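Local coordinates for protein response regulator (Colwellia psychrerythraea, PDB 3EQZ) that is a response regulator whose receiver domain, of the CheY-like fold, probably takes part in two-component signal transduction, at residues B[16-19]-B[20-24]. Sequence-based numbering, arbitrary orientation.
Sequences CNLL and KTIVE
With OG1 of Thr21 set between its own backbone N and carbonyl carbon (chi1 64°), the hydroxyl swings back over the preceding turn of helix 13-23 to meet Leu18 O. This helix is the first crossover of the CheY-like receiver fold, linking the parallel strands 6-9 and 30-33 in a beta-alpha-beta unit. The hydroxyl donates to Leu18 O over 2.9 Å from Thr21 OG1, arriving well off the line of the carbonyl, at a C=O...OG1 angle of 122°. Leu18 O also accepts Ile22 N, 3.1 Å away and more nearly end-on. Two donors from successive residues thus share one carbonyl oxygen, and its bond to Leu18 O probably steadies the Thr21 hydroxyl. Leu18, its CG swung anti to its backbone N (chi1 168°), brings its end round toward Ile22, where the two side chains cross at a slant and meet through their CD1 methyls at 3.8 Å. That pair faces helix 112-124: Ile22 touches Thr112 and Thr116, while Leu18 rests on Ile110 just ahead of it.

The buried side is built differently. Leu19 packs against Ile8 of strand 6-9 and Leu115 of helix 112-124, and Val23, one turn on, lies against Val6, Val30 and Leu119. Along the backbone the i to i+4 bonds run from Lys20 N to Cys16 O, from Thr21 N to Asn17 O and from Val23 N to Leu19 O, alongside the Ile22 bond. On the exposed side Asn17 lies obliquely across Thr21, its amide ND2 3.9 Å from the methyl CG2, and that same CG2 sits 3.2 Å from Asn17 O.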
loop_
_atom_site.group_PDB
_atom_site.type_symbol
_atom_site.label_atom_id
_atom_site.label_comp_id
_atom_site.label_asym_id
_atom_site.label_seq_id
_atom_site.Cartn_x
_atom_site.Cartn_y
_atom_site.Cartn_z
ATOM N N CYS B 16 -21.114 16.916 -3.477
ATOM C CA CYS B 16 -22.328 16.302 -2.970
ATOM C C CYS B 16 -23.546 16.361 -3.915
ATOM O O CYS B 16 -24.272 15.367 -4.140
ATOM C CB CYS B 16 -22.700 16.964 -1.643
ATOM S SG CYS B 16 -23.837 15.947 -0.683
ATOM N N ASN B 17 -23.808 17.569 -4.416
ATOM C CA ASN B 17 -24.893 17.805 -5.355
ATOM C C ASN B 17 -24.668 17.051 -6.680
ATOM O O ASN B 17 -25.636 16.503 -7.292
ATOM C CB ASN B 17 -24.996 19.302 -5.666
ATOM C CG ASN B 17 -25.925 19.567 -6.802
ATOM O OD1 ASN B 17 -25.498 19.910 -7.925
ATOM N ND2 ASN B 17 -27.219 19.319 -6.557
ATOM N N LEU B 18 -23.410 17.014 -7.127
ATOM C CA LEU B 18 -23.089 16.250 -8.325
ATOM C C LEU B 18 -23.439 14.772 -8.156
ATOM O O LEU B 18 -24.132 14.201 -8.999
ATOM C CB LEU B 18 -21.631 16.417 -8.729
ATOM C CG LEU B 18 -21.179 15.421 -9.808
ATOM C CD1 LEU B 18 -21.745 15.733 -11.204
ATOM C CD2 LEU B 18 -19.651 15.388 -9.829
ATOM N N LEU B 19 -23.021 14.161 -7.034
ATOM C CA LEU B 19 -23.374 12.753 -6.752
ATOM C C LEU B 19 -24.877 12.593 -6.746
ATOM O O LEU B 19 -25.448 11.652 -7.327
ATOM C CB LEU B 19 -22.809 12.274 -5.400
ATOM C CG LEU B 19 -21.284 12.126 -5.357
ATOM C CD1 LEU B 19 -20.737 11.859 -3.914
ATOM C CD2 LEU B 19 -20.795 11.012 -6.357
ATOM N N LYS B 20 -25.531 13.483 -6.025
ATOM C CA LYS B 20 -26.994 13.408 -5.970
ATOM C C LYS B 20 -27.679 13.457 -7.354
ATOM O O LYS B 20 -28.650 12.760 -7.594
ATOM C CB LYS B 20 -27.596 14.501 -5.076
ATOM C CG LYS B 20 -29.097 14.246 -4.871
ATOM C CD LYS B 20 -29.708 15.107 -3.756
ATOM C CE LYS B 20 -31.018 14.500 -3.339
ATOM N NZ LYS B 20 -31.796 15.390 -2.402
ATOM N N THR B 21 -27.200 14.299 -8.251
ATOM C CA THR B 21 -27.824 14.351 -9.559
ATOM C C THR B 21 -27.549 13.083 -10.383
ATOM O O THR B 21 -28.363 12.698 -11.209
ATOM C CB THR B 21 -27.429 15.620 -10.345
ATOM O OG1 THR B 21 -26.018 15.606 -10.610
ATOM C CG2 THR B 21 -27.792 16.895 -9.557
ATOM N N ILE B 22 -26.438 12.405 -10.126
ATOM C CA ILE B 22 -26.146 11.170 -10.817
ATOM C C ILE B 22 -26.963 10.005 -10.259
ATOM O O ILE B 22 -27.384 9.137 -10.989
ATOM C CB ILE B 22 -24.612 10.842 -10.754
ATOM C CG1 ILE B 22 -23.854 11.752 -11.699
ATOM C CG2 ILE B 22 -24.336 9.378 -11.161
ATOM C CD1 ILE B 22 -22.440 11.999 -11.266
ATOM N N VAL B 23 -27.204 9.991 -8.949
ATOM C CA VAL B 23 -27.910 8.875 -8.334
ATOM C C VAL B 23 -29.427 8.951 -8.506
ATOM O O VAL B 23 -30.120 7.925 -8.598
ATOM C CB VAL B 23 -27.606 8.786 -6.789
ATOM C CG1 VAL B 23 -28.525 7.765 -6.120
ATOM C CG2 VAL B 23 -26.097 8.485 -6.498
ATOM N N GLU B 24 -29.969 10.152 -8.471
ATOM C CA GLU B 24 -31.408 10.219 -8.319
ATOM C C GLU B 24 -32.191 9.616 -9.505
ATOM O O GLU B 24 -33.222 8.997 -9.306
ATOM C CB GLU B 24 -31.848 11.662 -8.073
ATOM C CG GLU B 24 -33.256 11.754 -7.506
ATOM C CD GLU B 24 -33.539 13.121 -6.844
ATOM O OE1 GLU B 24 -32.764 14.070 -7.096
ATOM O OE2 GLU B 24 -34.517 13.236 -6.067
#